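Hypothetical protein (Pseudomonas aeruginosa, PDB 2IGS) is of unknown function; it is a largely helical protein of the DUF3218 family, which is placed in the lysozyme clan. Local coordinates at residues E5-G13 with I58-L69; L16-C27 with E72-M83. All coordinates share one frame; numbering follows the deposited sequence.

Interaction 1: residues E5-G13 with I58-L69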
loop_
_atom_site.group_PDB
_atom_site.type_symbol
_atom_site.label_atom_id
_atom_site.label_comp_id
_atom_site.label_asym_id
_atom_site.label_seq_id
_atom_site.Cartn_x
_atom_site.Cartn_y
_atom_site.Cartn_z
ATOM N N GLU F 5 45.378 2.621 32.647
ATOM C CA GLU F 5 45.713 3.536 31.527
ATOM C C GLU F 5 44.450 4.154 30.918
ATOM O O GLU F 5 44.314 4.301 29.704
ATOM C CB GLU F 5 46.557 2.833 30.467
ATOM C CG GLU F 5 47.954 2.416 30.953
ATOM C CD GLU F 5 49.073 3.380 30.547
ATOM O OE1 GLU F 5 48.771 4.499 30.059
ATOM O OE2 GLU F 5 50.269 3.008 30.724
ATOM N N ILE F 6 43.540 4.519 31.805
ATOM C CA ILE F 6 42.279 5.130 31.463
ATOM C C ILE F 6 42.233 6.478 32.149
ATOM O O ILE F 6 43.022 6.759 33.056
ATOM C CB ILE F 6 41.085 4.259 31.946
ATOM C CG1 ILE F 6 41.146 4.018 33.466
ATOM C CG2 ILE F 6 41.054 2.940 31.176
ATOM C CD1 ILE F 6 39.864 3.531 34.083
ATOM N N ASN F 7 41.297 7.313 31.729
ATOM C CA ASN F 7 41.011 8.553 32.439
ATOM C C ASN F 7 39.522 8.860 32.351
ATOM O O ASN F 7 38.838 8.346 31.468
ATOM C CB ASN F 7 41.867 9.687 31.880
ATOM C CG ASN F 7 41.481 10.078 30.465
ATOM O OD1 ASN F 7 40.480 10.718 30.258
ATOM N ND2 ASN F 7 42.316 9.741 29.501
ATOM N N ILE F 8 39.046 9.723 33.248
ATOM C CA ILE F 8 37.642 10.039 33.374
ATOM C C ILE F 8 37.006 10.729 32.160
ATOM O O ILE F 8 35.823 10.574 31.940
ATOM C CB ILE F 8 37.343 10.850 34.675
ATOM C CG1 ILE F 8 35.846 10.704 35.033
ATOM C CG2 ILE F 8 37.854 12.309 34.546
ATOM C CD1 ILE F 8 35.391 11.303 36.365
ATOM N N TYR F 9 37.778 11.478 31.374
ATOM C CA TYR F 9 37.206 12.148 30.187
ATOM C C TYR F 9 36.891 11.156 29.058
ATOM O O TYR F 9 35.853 11.271 28.415
ATOM C CB TYR F 9 38.134 13.218 29.615
ATOM C CG TYR F 9 38.557 14.313 30.553
ATOM C CD1 TYR F 9 37.761 15.444 30.731
ATOM C CD2 TYR F 9 39.772 14.234 31.243
ATOM C CE1 TYR F 9 38.155 16.473 31.586
ATOM C CE2 TYR F 9 40.183 15.259 32.100
ATOM C CZ TYR F 9 39.350 16.372 32.267
ATOM O OH TYR F 9 39.723 17.397 33.090
ATOM N N GLN F 10 37.790 10.194 28.842
ATOM C CA GLN F 10 37.679 9.226 27.755
ATOM C C GLN F 10 37.027 7.918 28.199
ATOM O O GLN F 10 36.442 7.213 27.393
ATOM C CB GLN F 10 39.070 8.937 27.150
ATOM C CG GLN F 10 39.697 10.131 26.385
ATOM C CD GLN F 10 41.036 9.798 25.783
ATOM O OE1 GLN F 10 42.013 9.512 26.499
ATOM N NE2 GLN F 10 41.104 9.826 24.450
ATOM N N ASN F 11 37.170 7.598 29.482
ATOM C CA ASN F 11 36.638 6.366 30.065
ATOM C C ASN F 11 35.809 6.720 31.301
ATOM O O ASN F 11 36.092 6.217 32.383
ATOM C CB ASN F 11 37.775 5.385 30.458
ATOM C CG ASN F 11 38.779 5.156 29.343
ATOM O OD1 ASN F 11 38.669 4.185 28.566
ATOM N ND2 ASN F 11 39.758 6.044 29.244
ATOM N N PRO F 12 34.768 7.573 31.148
ATOM C CA PRO F 12 34.031 8.008 32.358
ATOM C C PRO F 12 33.386 6.804 33.030
ATOM O O PRO F 12 33.268 6.779 34.228
ATOM C CB PRO F 12 32.947 8.925 31.795
ATOM C CG PRO F 12 32.813 8.504 30.333
ATOM C CD PRO F 12 34.173 8.127 29.909
ATOM N N GLY F 13 32.988 5.806 32.242
ATOM C CA GLY F 13 32.280 4.657 32.789
ATOM C C GLY F 13 33.210 3.810 33.627
ATOM O O GLY F 13 32.913 3.500 34.771
ATOM N N ILE F 58 42.011 15.261 24.986
ATOM C CA ILE F 58 41.413 15.697 26.262
ATOM C C ILE F 58 41.714 17.154 26.620
ATOM O O ILE F 58 40.977 17.750 27.387
ATOM C CB ILE F 58 41.734 14.748 27.488
ATOM C CG1 ILE F 58 43.240 14.621 27.731
ATOM C CG2 ILE F 58 41.087 13.364 27.289
ATOM C CD1 ILE F 58 43.608 14.085 29.111
ATOM N N SER F 59 42.768 17.728 26.038
ATOM C CA SER F 59 43.102 19.140 26.260
ATOM C C SER F 59 42.046 20.083 25.680
ATOM O O SER F 59 41.997 21.257 26.036
ATOM C CB SER F 59 44.490 19.473 25.701
ATOM O OG SER F 59 44.486 19.601 24.281
ATOM N N LYS F 60 41.209 19.553 24.793
ATOM C CA LYS F 60 40.146 20.322 24.168
ATOM C C LYS F 60 38.768 19.790 24.589
ATOM O O LYS F 60 37.782 20.003 23.896
ATOM C CB LYS F 60 40.304 20.315 22.636
ATOM C CG LYS F 60 41.684 20.761 22.135
ATOM C CD LYS F 60 41.959 22.248 22.408
ATOM C CE LYS F 60 43.427 22.516 22.740
ATOM N NZ LYS F 60 44.349 22.102 21.652
ATOM N N ALA F 61 38.720 19.100 25.732
ATOM C CA ALA F 61 37.470 18.582 26.299
ATOM C C ALA F 61 36.425 19.691 26.466
ATOM O O ALA F 61 36.761 20.792 26.933
ATOM C CB ALA F 61 37.734 17.926 27.645
ATOM N N ASP F 62 35.179 19.391 26.084
ATOM C CA ASP F 62 34.024 20.280 26.297
ATOM C C ASP F 62 33.946 20.686 27.771
ATOM O O ASP F 62 33.941 19.807 28.649
ATOM C CB ASP F 62 32.750 19.541 25.840
ATOM C CG ASP F 62 31.454 20.313 26.119
ATOM O OD1 ASP F 62 31.138 21.281 25.393
ATOM O OD2 ASP F 62 30.725 19.929 27.046
ATOM N N GLN F 63 33.888 21.998 28.008
ATOM C CA GLN F 63 33.763 22.593 29.347
ATOM C C GLN F 63 32.580 22.076 30.180
ATOM O O GLN F 63 32.737 21.821 31.379
ATOM C CB GLN F 63 33.721 24.131 29.253
ATOM C CG GLN F 63 35.011 24.774 28.707
ATOM C CD GLN F 63 34.897 26.274 28.437
ATOM O OE1 GLN F 63 33.885 26.761 27.918
ATOM N NE2 GLN F 63 35.951 27.007 28.768
ATOM N N GLN F 64 31.407 21.919 29.562
ATOM C CA GLN F 64 30.195 21.477 30.296
ATOM C C GLN F 64 30.258 19.994 30.658
ATOM O O GLN F 64 29.838 19.581 31.738
ATOM C CB GLN F 64 28.898 21.800 29.545
ATOM C CG GLN F 64 28.519 23.284 29.518
ATOM C CD GLN F 64 27.145 23.517 28.901
ATOM O OE1 GLN F 64 27.033 23.976 27.763
ATOM N NE2 GLN F 64 26.087 23.189 29.652
ATOM N N TYR F 65 30.776 19.204 29.730
ATOM C CA TYR F 65 31.106 17.810 29.988
ATOM C C TYR F 65 32.055 17.635 31.195
ATOM O O TYR F 65 31.778 16.858 32.107
ATOM C CB TYR F 65 31.691 17.197 28.720
ATOM C CG TYR F 65 32.147 15.769 28.884
ATOM C CD1 TYR F 65 31.270 14.794 29.344
ATOM C CD2 TYR F 65 33.432 15.388 28.537
ATOM C CE1 TYR F 65 31.672 13.485 29.485
ATOM C CE2 TYR F 65 33.858 14.070 28.686
ATOM C CZ TYR F 65 32.967 13.136 29.163
ATOM O OH TYR F 65 33.332 11.828 29.301
ATOM N N SER F 66 33.156 18.379 31.190
ATOM C CA SER F 66 34.153 18.379 32.256
ATOM C C SER F 66 33.588 18.808 33.597
ATOM O O SER F 66 33.901 18.198 34.629
ATOM C CB SER F 66 35.331 19.289 31.882
ATOM O OG SER F 66 35.837 18.911 30.607
ATOM N N THR F 67 32.750 19.846 33.581
ATOM C CA THR F 67 32.047 20.294 34.787
ATOM C C THR F 67 31.190 19.178 35.405
ATOM O O THR F 67 31.239 18.944 36.596
ATOM C CB THR F 67 31.258 21.570 34.511
ATOM O OG1 THR F 67 32.194 22.617 34.207
ATOM C CG2 THR F 67 30.395 22.000 35.740
ATOM N N LEU F 68 30.445 18.470 34.578
ATOM C CA LEU F 68 29.700 17.298 35.021
ATOM C C LEU F 68 30.575 16.262 35.717
ATOM O O LEU F 68 30.157 15.658 36.709
ATOM C CB LEU F 68 29.028 16.642 33.811
ATOM C CG LEU F 68 27.519 16.900 33.599
ATOM C CD1 LEU F 68 26.922 18.129 34.368
ATOM C CD2 LEU F 68 27.115 16.904 32.130
ATOM N N LEU F 69 31.762 16.035 35.156
ATOM C CA LEU F 69 32.722 15.062 35.681
ATOM C C LEU F 69 33.327 15.515 37.003
ATOM O O LEU F 69 33.423 14.710 37.927
ATOM C CB LEU F 69 33.809 14.698 34.647
ATOM C CG LEU F 69 33.342 14.120 33.291
ATOM C CD1 LEU F 69 34.548 13.941 32.371
ATOM C CD2 LEU F 69 32.632 12.791 33.425
#

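Interaction 2: residues L16-C27 with E72-M83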
loop_
_atom_site.group_PDB
_atom_site.type_symbol
_atom_site.label_atom_id
_atom_site.label_comp_id
_atom_site.label_asym_id
_atom_site.label_seq_id
_atom_site.Cartn_x
_atom_site.Cartn_y
_atom_site.Cartn_z
ATOM N N LEU F 16 34.459 5.898 36.812
ATOM C CA LEU F 16 33.477 6.017 37.900
ATOM C C LEU F 16 33.091 4.654 38.471
ATOM O O LEU F 16 32.943 4.510 39.689
ATOM C CB LEU F 16 32.247 6.803 37.448
ATOM C CG LEU F 16 32.490 8.250 36.997
ATOM C CD1 LEU F 16 31.350 8.776 36.145
ATOM C CD2 LEU F 16 32.750 9.156 38.189
ATOM N N ALA F 17 32.952 3.654 37.596
ATOM C CA ALA F 17 32.797 2.265 38.028
ATOM C C ALA F 17 33.855 1.848 39.052
ATOM O O ALA F 17 33.541 1.163 40.024
ATOM C CB ALA F 17 32.836 1.328 36.836
ATOM N N ASN F 18 35.102 2.257 38.824
ATOM C CA ASN F 18 36.218 1.893 39.700
ATOM C C ASN F 18 36.039 2.413 41.114
ATOM O O ASN F 18 36.301 1.699 42.075
ATOM C CB ASN F 18 37.555 2.359 39.106
ATOM C CG ASN F 18 38.094 1.391 38.077
ATOM O OD1 ASN F 18 37.486 0.349 37.815
ATOM N ND2 ASN F 18 39.245 1.716 37.493
ATOM N N ILE F 19 35.608 3.664 41.217
ATOM C CA ILE F 19 35.244 4.296 42.491
ATOM C C ILE F 19 34.029 3.625 43.146
ATOM O O ILE F 19 34.030 3.375 44.355
ATOM C CB ILE F 19 34.934 5.791 42.285
ATOM C CG1 ILE F 19 36.214 6.541 41.904
ATOM C CG2 ILE F 19 34.320 6.384 43.533
ATOM C CD1 ILE F 19 35.969 7.937 41.367
ATOM N N TYR F 20 32.998 3.337 42.352
ATOM C CA TYR F 20 31.810 2.694 42.874
ATOM C C TYR F 20 32.010 1.211 43.258
ATOM O O TYR F 20 31.386 0.723 44.221
ATOM C CB TYR F 20 30.628 2.921 41.927
ATOM C CG TYR F 20 29.993 4.291 42.140
ATOM C CD1 TYR F 20 30.571 5.452 41.602
ATOM C CD2 TYR F 20 28.847 4.423 42.913
ATOM C CE1 TYR F 20 30.004 6.709 41.829
ATOM C CE2 TYR F 20 28.272 5.659 43.134
ATOM C CZ TYR F 20 28.854 6.800 42.602
ATOM O OH TYR F 20 28.251 8.012 42.822
ATOM N N LYS F 21 32.894 0.509 42.547
ATOM C CA LYS F 21 33.327 -0.819 42.997
ATOM C C LYS F 21 33.859 -0.740 44.458
ATOM O O LYS F 21 33.583 -1.608 45.289
ATOM C CB LYS F 21 34.364 -1.398 42.017
ATOM C CG LYS F 21 34.531 -2.912 42.094
ATOM C CD LYS F 21 35.405 -3.481 40.956
ATOM C CE LYS F 21 35.927 -4.870 41.345
ATOM N NZ LYS F 21 36.373 -5.726 40.190
ATOM N N GLY F 22 34.566 0.346 44.759
ATOM C CA GLY F 22 35.128 0.596 46.076
ATOM C C GLY F 22 34.108 0.913 47.154
ATOM O O GLY F 22 34.226 0.399 48.273
ATOM N N PHE F 23 33.127 1.765 46.832
ATOM C CA PHE F 23 32.019 2.039 47.750
ATOM C C PHE F 23 31.239 0.751 48.039
ATOM O O PHE F 23 30.927 0.478 49.182
ATOM C CB PHE F 23 31.067 3.115 47.217
ATOM C CG PHE F 23 31.664 4.501 47.131
ATOM C CD1 PHE F 23 32.555 4.968 48.091
ATOM C CD2 PHE F 23 31.281 5.359 46.110
ATOM C CE1 PHE F 23 33.078 6.256 48.021
ATOM C CE2 PHE F 23 31.797 6.666 46.025
ATOM C CZ PHE F 23 32.695 7.106 46.989
ATOM N N ALA F 24 30.954 -0.031 46.999
ATOM C CA ALA F 24 30.122 -1.231 47.102
ATOM C C ALA F 24 30.771 -2.310 47.954
ATOM O O ALA F 24 30.089 -3.021 48.694
ATOM C CB ALA F 24 29.780 -1.791 45.705
ATOM N N ARG F 25 32.089 -2.430 47.835
ATOM C CA ARG F 25 32.845 -3.356 48.665
ATOM C C ARG F 25 32.817 -2.925 50.144
ATOM O O ARG F 25 32.669 -3.769 51.025
ATOM C CB ARG F 25 34.272 -3.540 48.139
ATOM C CG ARG F 25 35.005 -4.681 48.832
ATOM C CD ARG F 25 36.413 -4.906 48.316
ATOM N NE ARG F 25 37.316 -5.066 49.453
ATOM C CZ ARG F 25 37.403 -6.156 50.213
ATOM N NH1 ARG F 25 36.657 -7.225 49.957
ATOM N NH2 ARG F 25 38.240 -6.176 51.236
ATOM N N GLN F 26 32.947 -1.620 50.397
ATOM C CA GLN F 26 32.688 -1.043 51.719
ATOM C C GLN F 26 31.320 -1.453 52.243
ATOM O O GLN F 26 31.163 -1.770 53.412
ATOM C CB GLN F 26 32.709 0.482 51.671
ATOM C CG GLN F 26 34.058 1.115 51.618
ATOM C CD GLN F 26 34.085 2.450 52.346
ATOM O OE1 GLN F 26 33.844 2.514 53.564
ATOM N NE2 GLN F 26 34.378 3.520 51.613
ATOM N N CYS F 27 30.325 -1.415 51.366
ATOM C CA CYS F 27 28.963 -1.738 51.747
ATOM C C CYS F 27 28.812 -3.206 52.106
ATOM O O CYS F 27 28.457 -3.540 53.236
ATOM C CB CYS F 27 28.012 -1.356 50.623
ATOM S SG CYS F 27 27.798 0.427 50.505
ATOM N N GLU F 72 30.870 15.027 39.664
ATOM C CA GLU F 72 30.804 13.596 39.964
ATOM C C GLU F 72 31.924 13.188 40.936
ATOM O O GLU F 72 31.719 12.396 41.871
ATOM C CB GLU F 72 30.872 12.823 38.645
ATOM C CG GLU F 72 29.958 11.639 38.518
ATOM C CD GLU F 72 28.633 11.818 39.224
ATOM O OE1 GLU F 72 27.598 12.023 38.550
ATOM O OE2 GLU F 72 28.629 11.746 40.462
ATOM N N ILE F 73 33.101 13.765 40.718
ATOM C CA ILE F 73 34.245 13.604 41.613
ATOM C C ILE F 73 33.918 14.176 42.996
ATOM O O ILE F 73 34.077 13.491 44.012
ATOM C CB ILE F 73 35.542 14.237 40.988
ATOM C CG1 ILE F 73 36.031 13.409 39.797
ATOM C CG2 ILE F 73 36.641 14.425 42.042
ATOM C CD1 ILE F 73 37.088 14.112 38.948
ATOM N N ALA F 74 33.432 15.414 43.029
ATOM C CA ALA F 74 33.009 16.050 44.281
ATOM C C ALA F 74 31.955 15.234 45.045
ATOM O O ALA F 74 31.985 15.169 46.275
ATOM C CB ALA F 74 32.517 17.462 44.033
ATOM N N ASN F 75 31.038 14.605 44.329
ATOM C CA ASN F 75 30.039 13.775 44.980
ATOM C C ASN F 75 30.598 12.470 45.584
ATOM O O ASN F 75 30.159 12.026 46.654
ATOM C CB ASN F 75 28.891 13.470 44.026
ATOM C CG ASN F 75 27.800 12.662 44.682
ATOM O OD1 ASN F 75 27.068 13.160 45.534
ATOM N ND2 ASN F 75 27.707 11.394 44.311
ATOM N N GLY F 76 31.555 11.864 44.889
ATOM C CA GLY F 76 32.265 10.704 45.405
ATOM C C GLY F 76 32.987 11.034 46.687
ATOM O O GLY F 76 32.966 10.239 47.623
ATOM N N VAL F 77 33.626 12.211 46.731
ATOM C CA VAL F 77 34.231 12.709 47.960
ATOM C C VAL F 77 33.205 12.776 49.105
ATOM O O VAL F 77 33.493 12.333 50.223
ATOM C CB VAL F 77 34.967 14.082 47.788
ATOM C CG1 VAL F 77 35.561 14.548 49.133
ATOM C CG2 VAL F 77 36.081 13.993 46.740
ATOM N N THR F 78 32.016 13.308 48.849
ATOM C CA THR F 78 31.073 13.478 49.957
ATOM C C THR F 78 30.517 12.135 50.457
ATOM O O THR F 78 30.298 11.967 51.660
ATOM C CB THR F 78 29.974 14.550 49.705
ATOM O OG1 THR F 78 28.928 14.010 48.902
ATOM C CG2 THR F 78 30.555 15.777 49.036
ATOM N N ILE F 79 30.325 11.189 49.537
ATOM C CA ILE F 79 29.963 9.797 49.877
ATOM C C ILE F 79 31.026 9.098 50.742
ATOM O O ILE F 79 30.693 8.398 51.704
ATOM C CB ILE F 79 29.671 8.963 48.621
ATOM C CG1 ILE F 79 28.308 9.351 48.041
ATOM C CG2 ILE F 79 29.694 7.462 48.940
ATOM C CD1 ILE F 79 28.136 8.919 46.622
ATOM N N GLY F 80 32.300 9.304 50.411
ATOM C CA GLY F 80 33.386 8.847 51.264
ATOM C C GLY F 80 33.185 9.302 52.704
ATOM O O GLY F 80 33.340 8.504 53.645
ATOM N N PHE F 81 32.827 10.581 52.877
ATOM C CA PHE F 81 32.585 11.145 54.208
ATOM C C PHE F 81 31.334 10.575 54.882
ATOM O O PHE F 81 31.349 10.301 56.081
ATOM C CB PHE F 81 32.515 12.683 54.164
ATOM C CG PHE F 81 33.863 13.357 54.102
ATOM C CD1 PHE F 81 34.562 13.658 55.268
ATOM C CD2 PHE F 81 34.437 13.690 52.885
ATOM C CE1 PHE F 81 35.811 14.277 55.213
ATOM C CE2 PHE F 81 35.693 14.308 52.826
ATOM C CZ PHE F 81 36.375 14.599 53.987
ATOM N N ARG F 82 30.260 10.394 54.118
ATOM C CA ARG F 82 28.984 9.937 54.683
ATOM C C ARG F 82 28.955 8.421 54.970
ATOM O O ARG F 82 28.103 7.946 55.723
ATOM C CB ARG F 82 27.801 10.363 53.797
ATOM C CG ARG F 82 27.585 11.884 53.705
ATOM C CD ARG F 82 26.130 12.245 53.347
ATOM N NE ARG F 82 25.742 11.636 52.094
ATOM C CZ ARG F 82 24.765 10.746 51.902
ATOM N NH1 ARG F 82 23.973 10.344 52.881
ATOM N NH2 ARG F 82 24.574 10.277 50.676
HETATM N N MSE F 83 29.879 7.684 54.348
HETATM C CA MSE F 83 30.107 6.260 54.609
HETATM C C MSE F 83 30.429 5.965 56.074
HETATM O O MSE F 83 30.104 4.877 56.560
HETATM C CB MSE F 83 31.240 5.714 53.718
HETATM C CG MSE F 83 30.816 5.286 52.311
HETATM SE SE MSE F 83 29.980 3.523 52.315
HETATM C CE MSE F 83 28.410 3.908 53.338
HETATM O O HOH W 1 29.603 10.165 42.241
#

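Interaction 1: residues E5-G13 with I58-L69
A single hydrogen bond ties Tyr65 to the N-terminal arm, and it ends on main chain: Tyr65 OH donates to Tyr9 O at 2.7 Å. It illustrates how a helix can hold a non-regular segment by gripping one carbonyl and packing apolar groups around it. The hydroxyl comes tilted 32° from the carbonyl plane, and Tyr9 O lies at the edge of the phenol ring. With CG of Tyr65 anti to the backbone N (chi1 177°), the phenol extends from helix 63-82 toward the arm. Pro12 crosses its end at about a right angle, CG lying 3.5 Å from Tyr65 OH, while Leu69 CD1, one turn further along the helix, covers one face of the same ring near its rim.

The Tyr9 ring reaches back across the contact. Its CE1 stands 3.5 Å from Ser66 OG, which sits at the ring edge and donates its own proton to Asp62 O. Ala61 CB and Leu69 CD1 approach the Tyr9 ring obliquely, and Ile8 slides past Leu69 in the opposite direction, CD1 to CB 4.1 Å. The CG2 branch of Ile58 rests against both Tyr9 CB and Gln10 CG, 3.6 Å from Gln10 CG.

Within the arm, Asn7 holds the turn: in an Asx motif its OD1 accepts from Gln10 N at 3.1 Å, while Asn7 ND2 donates to Gln10 OE1 on an in-plane lone pair, so that the two amides brace the turn Ile58 packs against.

At the start of helix 63-82, Asp62 is the N-cap and accepts from Tyr65 N. Phe52 stacks on Tyr65, and Leu46 of helix 35-48 and Tyr203 of helix 203-216 both touch Pro12 and Tyr65.

Interaction 2: residues L16-C27 with E72-M83
Phe23 and Ile79 meet because their first torsions turn them onto one another: CG of Phe23 is anti to its carbonyl carbon (chi1 -67°), and the CG2 branch of Ile79 is anti to its backbone N. That methyl sits over the centre of the Phe23 ring in a CH-pi contact, 3.5 Å from the centroid and 9° off the normal. The ring's opposite face is covered near its rim by Ile19 O. At the ring edge, Phe23 CZ lies 3.2 Å from Gly76 O, and Gly80 N comes near CE1 obliquely, so the ring lies against a strip of helix 72-82 where two glycines expose the backbone.

The two helices run side by side in the same direction, 12° apart, with axes 11.5 Å from one another at their closest approach, a near-parallel pair within a helical bundle. At this spacing much of the gap is bridged by long side chains. Leu16 crosses the aliphatic part of Glu72 at about a right angle, CD2 to CG 3.8 Å. Farther along, Met83, deposited as selenomethionine, bends at chi2 and chi3; its SE lies 4.2 Å from Cys27 SG and also touches Gln26 CB. Cys27 is joined by a disulfide to Cys91 of helix 87-113, whose Val90 and Cys91 also pack on Met83.

The polar link is a water, bound to Tyr20 OH at 2.6 Å, donating to Glu72 OE2 at 2.6 Å and accepting from Asn75 ND2. Glu72 OE1 accepts from Thr204 N, which joins this carboxylate to helix 203-216, while Trp42 of helix 35-48 meets the Tyr20 ring edge-to-face.

Interactions 1 and 2 are successive levels of one pairing, since both draw on helices 12-27 and 63-82, and their centres lie 18 Å apart. The first joins the approach to one helix with the start of the other; the second continues between the helix bodies. Ile8 connects them: its CD1 lies 3.9 Å from Leu16 CD2 and 4.1 Å from Ile73 CG1, touching both helices of interaction 2. Ile6 CD1 adds a contact 3.9 Å from Asn18 ND2. Helices 35-48 and 203-216 have residues near both contacts, whereas interaction 2 holds Cys27, one half of the disulfide to Cys91 on helix 87-113.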